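Local structure of 2-aminomuconate 6-semialdehyde dehydrogenase (Burkholderia cenocepacia, 4U3W) at residues A[22-27]-A[200-205]; A[83-88]-A[134-139]; A[278-283]-A[423-428]; A[305-310]-A[434-439]. The protein probably oxidises the aldehyde group of 2-aminomuconate 6-semialdehyde to a carboxylate with a nicotinamide adenine dinucleotide cofactor, as a member of the aldehyde dehydrogenase family. All coordinates share one frame; numbering follows the deposited sequence. Where two conformers were deposited one is given.

Contact 1: residues A[22-27]-A[200-205]; sequences QLLRHY and ETPSSA
Leu24 meets Pro202 and Ser203 through one methyl group. Its CD1 lies 3.6 Å from Pro202 CG, with Pro202 CB almost as near, so the methyl rests against two carbons of the pyrrolidine ring. The leucine side chain and the ring cross at about a right angle. On the neighbouring residue, Ser203 OG stands 4.0 Å from Leu24 CD1, a van der Waals approach only; that hydroxyl is hydrogen-bonded to Asp109 of helix 99-110. The leucine reaches across because CG lies beside the backbone N, opposite the carbonyl carbon (chi1 -59°), and the chain then continues extended (chi2 -176°).

Outside this first shell, the backbone of Leu24 is bonded to Asp52 and Cys54, which pairs strand 23-28 with strand 49-54. On the other side Pro202 also packs on Asp109 and His226, while Ser204 is hydrogen-bonded to Glu106, so helix 99-110 holds both serines of this segment by hydrogen bonds. Glu200, two residues before the proline, belongs with Leu42 to a magnesium site, and the Pro202 side chain is about 7 Å from a magnesium ion.

The contact thus joins the N-terminal four-stranded sheet to the segment that leads into helix 203-214. With no hydrogen bond between the two segments, their direct attachment is a small buried apolar one, dependent on shape and not on bond direction.

Contact 2: residues A[83-88]-A[134-139]; sequences QRAAWL and DLVRTA
Between residues 83-88 and 134-139 the nearest CA atoms are those of Ala85 and Arg137, 6.4 Å apart, and the two helices run in broadly opposed directions. The small alanine permits this spacing: its methyl points at the other helix and CB lies 3.5 Å from Arg137 NE, approaching the guanidinium group obliquely. The aliphatic part of the arginine is close too, with CG 4.1 Å from Ala85 CB. Val136 adds a looser apolar contact to Ala85, although it was modelled in two conformers and the details are uncertain.

A bend at chi3 (-55°) folds the arginine back along its own helix. There NH2 makes a salt bridge of 2.8 Å with Asp134 OD1, which it meets nearly along the carboxylate C-O bond but 29° out of the guanidinium plane. Asp134 OD1 is also bonded to His89 NE2, from the first helix. The other ends of the pair cross the interface: NH1 of Arg137 bridges to Asp134 OD2 of the second subunit, and the reverse pairing occurs as well. This helix end is thus itself part of the interface, with helix 81-96 behind it. It leads into strands 141-147 and 153-169, the projecting antiparallel hairpin typical of aldehyde dehydrogenase assemblies.

Contact 3: residues A[278-283]-A[423-428]; sequences AAVVFA and AEVVKR
Val280 and Val425 reach toward each other tip to tip, one from strand 277-281 and the other from helix 422-430. Val280 CG1 is 4.0 Å from Val425 CG2 and only slightly farther from CG1, so a single methyl faces both branches of its partner. The helix valine forks in this way because CG1 sits between the backbone N and the carbonyl carbon (chi1 79°), which turns both methyls to the sheet. Phe282 comes in at a slant: its CZ lies 4.1 Å from Val425 CG1.

Helix 422-430 is the connection of a beta-alpha-beta crossover. It joins the parallel strands 413-419 and 437-441 and passes over the two between them, 309-315 and 277-281, which accounts for a helix side chain landing on the middle of the sheet. The Phe282 ring is engaged by other neighbours as well, edge-to-face with Phe419 and in a cation-pi contact with Arg447.

One turn on from Val425's neighbour Glu424, Arg428 folds back along the helix. Its NH1 forms a 3.0 Å salt bridge with Glu424 OE2, the carboxylate lying 26° out of the guanidinium plane, while NE pairs with Asp400.

Contact 4: residues A[305-310]-A[434-439]; sequences VCLCSE and YGLAAS
The carbonyl oxygen of Cys306 lies 3.3 Å from Leu436 CD2 and accepts a hydrogen bond from ND2 of Asn277. The same amide nitrogen also bonds to the carbonyl oxygen of Cys308, and OD1 of Asn277 receives the backbone N-H of Ala437. One asparagine side chain therefore binds both segments, which have no hydrogen bond directly between them, and satisfies backbone groups of each.

Apolar side chains close the rest. Leu436 CD2 lies 3.7 Å from both SG and CB of Cys306. The sulfur occupies the position between its backbone N and carbonyl carbon (chi1 62°), while Leu436 projects with CG opposite its own N (chi1 -176°), and the methyl comes to lie alongside both the thiol and the peptide oxygen. Leu307 meets the same leucine at about a right angle: its CD2 is 3.9 Å from Leu436 CG and 3.8 Å from Ala437 CB, so it seats itself over the junction of the two residues.

A type I turn from Val305 to Cys308, closed by a 3.1 Å bond from Cys308 N to Val305 O, presents Cys306 and Leu307 together. In the aldehyde dehydrogenase family this loop carries the active-site cysteine, so the contact probably lies close to the catalytic site. The turn leads into strand 309-315, whereas Ala437 opens strand 437-441; strand 277-281 runs between these two in the seven-stranded sheet, and Trp461 of strand 459-462 packs against both Leu307 and Ala437.

From the N terminus, contact 1 closes the first large loop by bringing strand 23-28 to the start of helix 203-214. Contact 2 lies wholly within that loop and joins helices 81-96 and 114-138, about 28 Å from contact 1 between centres. The chain then enters the other half of the fold, where contacts 3 and 4 cross: 278-283 comes first, then 305-310, before 423-428 closes contact 3 and 434-439 closes contact 4. These two touch in one sheet, where Val280 N and Ser439 O are 2.8 Å apart, probably hydrogen-bonded. Contact 3 lays a helix on the sheet, and contact 4 packs the turn that leads into strand 309-315 against the start of strand 437-441.

Contact 1: residues A[22-27]-A[200-205]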
loop_
_atom_site.group_PDB
_atom_site.type_symbol
_atom_site.label_atom_id
_atom_site.label_comp_id
_atom_site.label_asym_id
_atom_site.label_seq_id
_atom_site.Cartn_x
_atom_site.Cartn_y
_atom_site.Cartn_z
ATOM N N GLN A 22 -12.997 30.408 39.808
ATOM C CA GLN A 22 -12.762 30.030 38.434
ATOM C C GLN A 22 -13.907 29.097 38.108
ATOM O O GLN A 22 -14.159 28.135 38.852
ATOM C CB GLN A 22 -11.404 29.337 38.204
ATOM C CG GLN A 22 -11.128 29.163 36.666
ATOM C CD GLN A 22 -9.815 28.437 36.267
ATOM O OE1 GLN A 22 -9.215 27.664 37.030
ATOM N NE2 GLN A 22 -9.382 28.696 35.041
ATOM N N LEU A 23 -14.595 29.355 36.998
ATOM C CA LEU A 23 -15.673 28.464 36.587
ATOM C C LEU A 23 -15.280 27.921 35.232
ATOM O O LEU A 23 -15.032 28.704 34.311
ATOM C CB LEU A 23 -17.032 29.200 36.507
ATOM C CG LEU A 23 -18.269 28.399 36.064
ATOM C CD1 LEU A 23 -18.582 27.380 37.157
ATOM C CD2 LEU A 23 -19.548 29.320 35.806
ATOM N N LEU A 24 -15.229 26.594 35.131
ATOM C CA LEU A 24 -14.921 25.901 33.884
ATOM C C LEU A 24 -16.231 25.550 33.186
ATOM O O LEU A 24 -17.043 24.745 33.694
ATOM C CB LEU A 24 -14.076 24.645 34.128
ATOM C CG LEU A 24 -12.716 24.883 34.831
ATOM C CD1 LEU A 24 -11.908 23.583 34.926
ATOM C CD2 LEU A 24 -11.882 25.906 34.086
ATOM N N ARG A 25 -16.411 26.180 32.038
ATOM C CA ARG A 25 -17.630 26.078 31.240
ATOM C C ARG A 25 -17.487 25.089 30.076
ATOM O O ARG A 25 -16.346 24.734 29.669
ATOM C CB ARG A 25 -18.001 27.480 30.715
ATOM C CG ARG A 25 -18.398 28.510 31.822
ATOM C CD ARG A 25 -18.615 29.900 31.181
ATOM N NE ARG A 25 -18.956 30.929 32.171
ATOM C CZ ARG A 25 -18.061 31.593 32.894
ATOM N NH1 ARG A 25 -16.750 31.346 32.716
ATOM N NH2 ARG A 25 -18.470 32.529 33.768
ATOM N N HIS A 26 -18.636 24.597 29.599
ATOM C CA HIS A 26 -18.737 23.838 28.374
ATOM C C HIS A 26 -18.419 24.762 27.203
ATOM O O HIS A 26 -18.502 25.988 27.331
ATOM C CB HIS A 26 -20.156 23.229 28.174
ATOM C CG HIS A 26 -20.719 22.642 29.425
ATOM N ND1 HIS A 26 -20.201 21.512 30.017
ATOM C CD2 HIS A 26 -21.744 23.076 30.225
ATOM C CE1 HIS A 26 -20.863 21.280 31.154
ATOM N NE2 HIS A 26 -21.828 22.193 31.278
ATOM N N TYR A 27 -18.102 24.175 26.058
ATOM C CA TYR A 27 -17.910 24.967 24.836
ATOM C C TYR A 27 -18.798 24.365 23.778
ATOM O O TYR A 27 -18.550 23.255 23.316
ATOM C CB TYR A 27 -16.443 24.985 24.381
ATOM C CG TYR A 27 -16.209 25.863 23.145
ATOM C CD1 TYR A 27 -16.190 27.248 23.256
ATOM C CD2 TYR A 27 -15.977 25.304 21.888
ATOM C CE1 TYR A 27 -15.976 28.080 22.117
ATOM C CE2 TYR A 27 -15.781 26.141 20.695
ATOM C CZ TYR A 27 -15.782 27.529 20.859
ATOM O OH TYR A 27 -15.580 28.391 19.807
ATOM N N GLU A 200 -11.973 14.470 36.687
ATOM C CA GLU A 200 -10.787 14.776 37.486
ATOM C C GLU A 200 -9.846 15.791 36.840
ATOM O O GLU A 200 -9.023 16.438 37.550
ATOM C CB GLU A 200 -9.947 13.504 37.741
ATOM C CG GLU A 200 -10.643 12.421 38.578
ATOM C CD GLU A 200 -10.843 12.852 40.038
ATOM O OE1 GLU A 200 -10.224 13.843 40.508
ATOM O OE2 GLU A 200 -11.622 12.181 40.718
ATOM N N THR A 201 -9.888 15.840 35.498
ATOM C CA THR A 201 -8.910 16.627 34.735
ATOM C C THR A 201 -9.539 17.447 33.620
ATOM O O THR A 201 -9.342 17.186 32.401
ATOM C CB THR A 201 -7.763 15.674 34.153
ATOM O OG1 THR A 201 -8.345 14.668 33.311
ATOM C CG2 THR A 201 -7.042 14.962 35.320
ATOM N N PRO A 202 -10.285 18.496 34.018
ATOM C CA PRO A 202 -10.995 19.338 33.059
ATOM C C PRO A 202 -10.171 20.486 32.438
ATOM O O PRO A 202 -10.641 21.076 31.471
ATOM C CB PRO A 202 -12.127 19.939 33.926
ATOM C CG PRO A 202 -11.485 20.055 35.319
ATOM C CD PRO A 202 -10.667 18.789 35.423
ATOM N N SER A 203 -9.035 20.854 33.039
ATOM C CA SER A 203 -8.445 22.180 32.774
ATOM C C SER A 203 -7.770 22.315 31.414
ATOM O O SER A 203 -8.017 23.310 30.702
ATOM C CB SER A 203 -7.424 22.560 33.868
ATOM O OG SER A 203 -8.097 22.498 35.134
ATOM N N SER A 204 -6.895 21.365 31.052
ATOM C CA SER A 204 -6.214 21.484 29.760
ATOM C C SER A 204 -7.179 21.311 28.575
ATOM O O SER A 204 -7.006 21.964 27.524
ATOM C CB SER A 204 -5.022 20.504 29.658
ATOM O OG SER A 204 -5.408 19.134 29.560
ATOM N N ALA A 205 -8.203 20.477 28.721
ATOM C CA ALA A 205 -9.226 20.408 27.651
ATOM C C ALA A 205 -9.991 21.745 27.491
ATOM O O ALA A 205 -10.341 22.148 26.377
ATOM C CB ALA A 205 -10.217 19.247 27.941
#

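Contact 2: residues A[83-88]-A[134-139]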
loop_
_atom_site.group_PDB
_atom_site.type_symbol
_atom_site.label_atom_id
_atom_site.label_comp_id
_atom_site.label_asym_id
_atom_site.label_seq_id
_atom_site.Cartn_x
_atom_site.Cartn_y
_atom_site.Cartn_z
ATOM N N GLN A 83 -7.372 21.908 3.511
ATOM C CA GLN A 83 -8.052 22.831 4.430
ATOM C C GLN A 83 -8.029 22.291 5.850
ATOM O O GLN A 83 -7.811 23.052 6.815
ATOM C CB GLN A 83 -9.496 23.080 3.986
ATOM C CG GLN A 83 -9.552 23.972 2.709
ATOM C CD GLN A 83 -10.916 24.004 2.060
ATOM O OE1 GLN A 83 -11.760 23.148 2.297
ATOM N NE2 GLN A 83 -11.156 25.039 1.262
ATOM N N ARG A 84 -8.278 20.992 5.989
ATOM C CA ARG A 84 -8.264 20.414 7.339
ATOM C C ARG A 84 -6.865 20.439 7.948
ATOM O O ARG A 84 -6.681 20.793 9.129
ATOM C CB ARG A 84 -8.794 18.992 7.312
ATOM C CG ARG A 84 -10.341 18.897 7.056
ATOM C CD ARG A 84 -10.580 17.497 6.525
ATOM N NE ARG A 84 -11.876 17.334 5.943
ATOM C CZ ARG A 84 -12.261 16.268 5.258
ATOM N NH1 ARG A 84 -11.402 15.273 5.058
ATOM N NH2 ARG A 84 -13.524 16.210 4.778
ATOM N N ALA A 85 -5.873 20.073 7.133
ATOM C CA ALA A 85 -4.496 20.040 7.622
ATOM C C ALA A 85 -4.121 21.436 8.053
ATOM O O ALA A 85 -3.450 21.624 9.058
ATOM C CB ALA A 85 -3.497 19.475 6.530
ATOM N N ALA A 86 -4.577 22.441 7.318
ATOM C CA ALA A 86 -4.253 23.787 7.735
ATOM C C ALA A 86 -4.909 24.170 9.070
ATOM O O ALA A 86 -4.295 24.875 9.853
ATOM C CB ALA A 86 -4.632 24.789 6.644
ATOM N N TRP A 87 -6.157 23.761 9.299
ATOM C CA TRP A 87 -6.806 24.018 10.583
ATOM C C TRP A 87 -6.008 23.345 11.704
ATOM O O TRP A 87 -5.758 23.929 12.751
ATOM C CB TRP A 87 -8.259 23.510 10.573
ATOM C CG TRP A 87 -9.268 24.494 9.985
ATOM C CD1 TRP A 87 -10.040 24.313 8.853
ATOM C CD2 TRP A 87 -9.614 25.802 10.499
ATOM N NE1 TRP A 87 -10.831 25.433 8.636
ATOM C CE2 TRP A 87 -10.598 26.346 9.636
ATOM C CE3 TRP A 87 -9.177 26.565 11.601
ATOM C CZ2 TRP A 87 -11.152 27.619 9.842
ATOM C CZ3 TRP A 87 -9.749 27.822 11.826
ATOM C CH2 TRP A 87 -10.727 28.342 10.936
ATOM N N LEU A 88 -5.614 22.099 11.483
ATOM C CA LEU A 88 -4.911 21.359 12.537
ATOM C C LEU A 88 -3.541 21.986 12.901
ATOM O O LEU A 88 -3.172 22.085 14.109
ATOM C CB LEU A 88 -4.773 19.890 12.106
ATOM C CG LEU A 88 -5.910 18.995 12.663
ATOM C CD1 LEU A 88 -7.274 19.315 12.096
ATOM C CD2 LEU A 88 -5.602 17.503 12.495
ATOM N N ASP A 134 -0.296 16.112 8.620
ATOM C CA ASP A 134 0.511 15.588 7.513
ATOM C C ASP A 134 -0.021 14.263 6.918
ATOM O O ASP A 134 0.006 14.065 5.702
ATOM C CB ASP A 134 1.948 15.449 7.984
ATOM C CG ASP A 134 2.528 16.802 8.416
ATOM O OD1 ASP A 134 1.977 17.865 8.012
ATOM O OD2 ASP A 134 3.480 16.806 9.206
ATOM N N LEU A 135 -0.519 13.352 7.746
ATOM C CA LEU A 135 -1.082 12.123 7.183
ATOM C C LEU A 135 -2.273 12.376 6.231
ATOM O O LEU A 135 -2.362 11.768 5.154
ATOM C CB LEU A 135 -1.514 11.160 8.308
ATOM C CG LEU A 135 -0.304 10.502 9.031
ATOM C CD1 LEU A 135 -0.710 9.743 10.301
ATOM C CD2 LEU A 135 0.517 9.568 8.106
ATOM N N VAL A 136 -3.186 13.258 6.580
ATOM C CA VAL A 136 -4.393 13.414 5.772
ATOM C C VAL A 136 -4.008 14.105 4.461
ATOM O O VAL A 136 -4.609 13.847 3.435
ATOM C CB VAL A 136 -5.521 14.202 6.526
ATOM C CG1 VAL A 136 -5.485 15.686 6.222
ATOM C CG2 VAL A 136 -6.878 13.641 6.169
ATOM N N ARG A 137 -2.969 14.949 4.509
ATOM C CA ARG A 137 -2.601 15.692 3.313
ATOM C C ARG A 137 -2.022 14.752 2.255
ATOM O O ARG A 137 -2.196 14.962 1.060
ATOM C CB ARG A 137 -1.616 16.815 3.646
ATOM C CG ARG A 137 -2.009 18.104 2.954
ATOM C CD ARG A 137 -1.027 19.267 3.070
ATOM N NE ARG A 137 -0.659 19.643 4.435
ATOM C CZ ARG A 137 0.429 19.217 5.069
ATOM N NH1 ARG A 137 1.258 18.364 4.472
ATOM N NH2 ARG A 137 0.689 19.638 6.307
ATOM N N THR A 138 -1.330 13.708 2.674
ATOM C CA THR A 138 -0.707 12.813 1.708
ATOM C C THR A 138 -1.554 11.571 1.427
ATOM O O THR A 138 -1.315 10.911 0.445
ATOM C CB THR A 138 0.719 12.354 2.154
ATOM O OG1 THR A 138 0.662 11.665 3.420
ATOM C CG2 THR A 138 1.660 13.544 2.284
ATOM N N ALA A 139 -2.555 11.264 2.245
ATOM C CA ALA A 139 -3.270 9.987 2.088
ATOM C C ALA A 139 -3.875 9.789 0.683
ATOM O O ALA A 139 -4.458 10.699 0.110
ATOM C CB ALA A 139 -4.404 9.851 3.158
#

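Contact 3: residues A[278-283]-A[423-428]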
loop_
_atom_site.group_PDB
_atom_site.type_symbol
_atom_site.label_atom_id
_atom_site.label_comp_id
_atom_site.label_asym_id
_atom_site.label_seq_id
_atom_site.Cartn_x
_atom_site.Cartn_y
_atom_site.Cartn_z
ATOM N N ALA A 278 3.152 -7.188 31.279
ATOM C CA ALA A 278 4.421 -7.766 31.748
ATOM C C ALA A 278 5.658 -7.120 31.104
ATOM O O ALA A 278 5.616 -6.658 29.919
ATOM C CB ALA A 278 4.445 -9.267 31.482
ATOM N N ALA A 279 6.739 -7.095 31.885
ATOM C CA ALA A 279 8.091 -6.869 31.375
ATOM C C ALA A 279 8.887 -8.163 31.620
ATOM O O ALA A 279 8.779 -8.763 32.705
ATOM C CB ALA A 279 8.749 -5.669 32.075
ATOM N N VAL A 280 9.620 -8.620 30.598
ATOM C CA VAL A 280 10.396 -9.871 30.679
ATOM C C VAL A 280 11.854 -9.514 30.547
ATOM O O VAL A 280 12.215 -8.797 29.629
ATOM C CB VAL A 280 9.985 -10.901 29.572
ATOM C CG1 VAL A 280 10.779 -12.208 29.701
ATOM C CG2 VAL A 280 8.476 -11.205 29.681
ATOM N N VAL A 281 12.664 -9.955 31.506
ATOM C CA VAL A 281 14.095 -9.708 31.460
ATOM C C VAL A 281 14.874 -11.029 31.414
ATOM O O VAL A 281 14.892 -11.761 32.378
ATOM C CB VAL A 281 14.590 -8.854 32.676
ATOM C CG1 VAL A 281 16.079 -8.526 32.499
ATOM C CG2 VAL A 281 13.764 -7.536 32.759
ATOM N N PHE A 282 15.517 -11.315 30.282
ATOM C CA PHE A 282 16.334 -12.505 30.161
ATOM C C PHE A 282 17.725 -12.247 30.788
ATOM O O PHE A 282 18.165 -11.087 30.828
ATOM C CB PHE A 282 16.448 -12.896 28.674
ATOM C CG PHE A 282 15.192 -13.527 28.133
ATOM C CD1 PHE A 282 14.985 -14.901 28.251
ATOM C CD2 PHE A 282 14.191 -12.732 27.551
ATOM C CE1 PHE A 282 13.838 -15.487 27.771
ATOM C CE2 PHE A 282 13.038 -13.311 27.041
ATOM C CZ PHE A 282 12.852 -14.689 27.162
ATOM N N ALA A 283 18.425 -13.306 31.235
ATOM C CA ALA A 283 19.762 -13.151 31.827
ATOM C C ALA A 283 20.750 -12.526 30.832
ATOM O O ALA A 283 21.718 -11.903 31.249
ATOM C CB ALA A 283 20.335 -14.550 32.349
ATOM N N ALA A 423 9.910 -21.071 26.786
ATOM C CA ALA A 423 8.545 -21.503 26.505
ATOM C C ALA A 423 7.613 -21.203 27.698
ATOM O O ALA A 423 6.429 -20.849 27.533
ATOM C CB ALA A 423 8.536 -22.993 26.157
ATOM N N GLU A 424 8.177 -21.343 28.899
ATOM C CA GLU A 424 7.496 -21.086 30.144
ATOM C C GLU A 424 7.063 -19.644 30.303
ATOM O O GLU A 424 5.890 -19.364 30.600
ATOM C CB GLU A 424 8.402 -21.468 31.317
ATOM C CG GLU A 424 7.834 -21.065 32.677
ATOM C CD GLU A 424 8.901 -20.820 33.743
ATOM O OE1 GLU A 424 10.066 -21.142 33.515
ATOM O OE2 GLU A 424 8.578 -20.272 34.803
ATOM N N VAL A 425 7.991 -18.708 30.119
ATOM C CA VAL A 425 7.638 -17.312 30.396
ATOM C C VAL A 425 6.664 -16.770 29.328
ATOM O O VAL A 425 5.857 -15.897 29.603
ATOM C CB VAL A 425 8.921 -16.407 30.506
ATOM C CG1 VAL A 425 9.484 -16.030 29.136
ATOM C CG2 VAL A 425 8.623 -15.154 31.294
ATOM N N VAL A 426 6.750 -17.277 28.102
ATOM C CA VAL A 426 5.789 -16.891 27.076
ATOM C C VAL A 426 4.360 -17.269 27.559
ATOM O O VAL A 426 3.428 -16.456 27.482
ATOM C CB VAL A 426 6.112 -17.565 25.726
ATOM C CG1 VAL A 426 4.924 -17.451 24.775
ATOM C CG2 VAL A 426 7.391 -16.911 25.069
ATOM N N LYS A 427 4.200 -18.489 28.065
ATOM C CA LYS A 427 2.918 -18.931 28.600
ATOM C C LYS A 427 2.462 -18.071 29.759
ATOM O O LYS A 427 1.264 -17.725 29.845
ATOM C CB LYS A 427 2.963 -20.391 29.054
ATOM C CG LYS A 427 3.102 -21.372 27.910
ATOM C CD LYS A 427 3.127 -22.817 28.423
ATOM C CE LYS A 427 3.478 -23.800 27.309
ATOM N NZ LYS A 427 2.441 -23.757 26.243
ATOM N N ARG A 428 3.390 -17.710 30.649
ATOM C CA ARG A 428 2.987 -16.911 31.828
ATOM C C ARG A 428 2.550 -15.475 31.427
ATOM O O ARG A 428 1.578 -14.908 31.951
ATOM C CB ARG A 428 4.142 -16.878 32.831
ATOM C CG ARG A 428 4.447 -18.290 33.329
ATOM C CD ARG A 428 5.591 -18.362 34.311
ATOM N NE ARG A 428 5.308 -17.729 35.608
ATOM C CZ ARG A 428 6.258 -17.533 36.526
ATOM N NH1 ARG A 428 7.502 -17.913 36.264
ATOM N NH2 ARG A 428 5.985 -16.952 37.684
#

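Contact 4: residues A[305-310]-A[434-439]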
loop_
_atom_site.group_PDB
_atom_site.type_symbol
_atom_site.label_atom_id
_atom_site.label_comp_id
_atom_site.label_asym_id
_atom_site.label_seq_id
_atom_site.Cartn_x
_atom_site.Cartn_y
_atom_site.Cartn_z
ATOM N N VAL A 305 -0.401 4.625 33.901
ATOM C CA VAL A 305 -0.469 4.576 32.431
ATOM C C VAL A 305 -1.012 3.219 32.118
ATOM O O VAL A 305 -0.646 2.264 32.804
ATOM C CB VAL A 305 0.873 4.786 31.787
ATOM C CG1 VAL A 305 0.689 4.950 30.268
ATOM C CG2 VAL A 305 1.519 6.023 32.351
ATOM N N CYS A 306 -1.882 3.100 31.119
ATOM C CA CYS A 306 -2.465 1.783 30.818
ATOM C C CYS A 306 -1.378 0.784 30.433
ATOM O O CYS A 306 -1.544 -0.441 30.564
ATOM C CB CYS A 306 -3.510 1.892 29.688
ATOM S SG CYS A 306 -2.891 2.465 28.082
ATOM N N LEU A 307 -0.273 1.343 29.947
ATOM C CA LEU A 307 0.862 0.571 29.430
ATOM C C LEU A 307 1.895 0.134 30.482
ATOM O O LEU A 307 2.897 -0.567 30.146
ATOM C CB LEU A 307 1.557 1.393 28.373
ATOM C CG LEU A 307 0.699 1.841 27.173
ATOM C CD1 LEU A 307 1.431 2.921 26.391
ATOM C CD2 LEU A 307 0.350 0.622 26.279
ATOM N N CYS A 308 1.691 0.551 31.728
ATOM C CA CYS A 308 2.701 0.234 32.766
ATOM C C CYS A 308 2.836 -1.248 33.020
ATOM O O CYS A 308 1.900 -2.015 32.809
ATOM C CB CYS A 308 2.395 0.950 34.110
ATOM S SG CYS A 308 2.903 2.678 34.020
ATOM N N SER A 309 4.044 -1.648 33.432
ATOM C CA SER A 309 4.332 -3.024 33.731
ATOM C C SER A 309 4.048 -3.293 35.209
ATOM O O SER A 309 4.845 -2.915 36.063
ATOM C CB SER A 309 5.816 -3.357 33.409
ATOM O OG SER A 309 6.678 -2.542 34.204
ATOM N N GLU A 310 2.945 -3.985 35.513
ATOM C CA GLU A 310 2.665 -4.352 36.890
ATOM C C GLU A 310 3.109 -5.782 37.192
ATOM O O GLU A 310 3.152 -6.147 38.360
ATOM C CB GLU A 310 1.149 -4.154 37.214
ATOM C CG GLU A 310 0.818 -2.659 37.214
ATOM C CD GLU A 310 -0.626 -2.322 37.729
ATOM O OE1 GLU A 310 -1.433 -3.253 37.964
ATOM O OE2 GLU A 310 -0.912 -1.124 37.910
ATOM N N TYR A 434 -6.362 -9.913 29.781
ATOM C CA TYR A 434 -5.946 -8.662 29.123
ATOM C C TYR A 434 -4.911 -8.987 28.041
ATOM O O TYR A 434 -4.419 -10.112 27.992
ATOM C CB TYR A 434 -5.344 -7.670 30.123
ATOM C CG TYR A 434 -6.333 -7.033 31.075
ATOM C CD1 TYR A 434 -7.357 -6.202 30.598
ATOM C CD2 TYR A 434 -6.220 -7.217 32.465
ATOM C CE1 TYR A 434 -8.270 -5.582 31.485
ATOM C CE2 TYR A 434 -7.107 -6.612 33.345
ATOM C CZ TYR A 434 -8.134 -5.799 32.861
ATOM O OH TYR A 434 -9.013 -5.207 33.755
ATOM N N GLY A 435 -4.592 -8.024 27.178
ATOM C CA GLY A 435 -3.564 -8.226 26.168
ATOM C C GLY A 435 -3.254 -6.884 25.526
ATOM O O GLY A 435 -3.418 -6.720 24.276
ATOM N N LEU A 436 -2.834 -5.925 26.361
ATOM C CA LEU A 436 -2.529 -4.582 25.868
ATOM C C LEU A 436 -1.097 -4.496 25.366
ATOM O O LEU A 436 -0.885 -4.328 24.149
ATOM C CB LEU A 436 -2.717 -3.531 26.936
ATOM C CG LEU A 436 -2.530 -2.059 26.523
ATOM C CD1 LEU A 436 -3.304 -1.664 25.195
ATOM C CD2 LEU A 436 -3.043 -1.169 27.682
ATOM N N ALA A 437 -0.112 -4.592 26.262
ATOM C CA ALA A 437 1.284 -4.416 25.805
ATOM C C ALA A 437 2.279 -5.292 26.588
ATOM O O ALA A 437 1.938 -5.850 27.615
ATOM C CB ALA A 437 1.698 -2.951 25.915
ATOM N N ALA A 438 3.519 -5.415 26.078
ATOM C CA ALA A 438 4.551 -6.123 26.813
ATOM C C ALA A 438 5.929 -5.555 26.438
ATOM O O ALA A 438 6.091 -4.969 25.361
ATOM C CB ALA A 438 4.488 -7.596 26.500
ATOM N N SER A 439 6.913 -5.698 27.310
ATOM C CA SER A 439 8.289 -5.366 26.895
ATOM C C SER A 439 9.230 -6.500 27.282
ATOM O O SER A 439 9.046 -7.142 28.303
ATOM C CB SER A 439 8.748 -4.025 27.497
ATOM O OG SER A 439 8.750 -4.158 28.890
#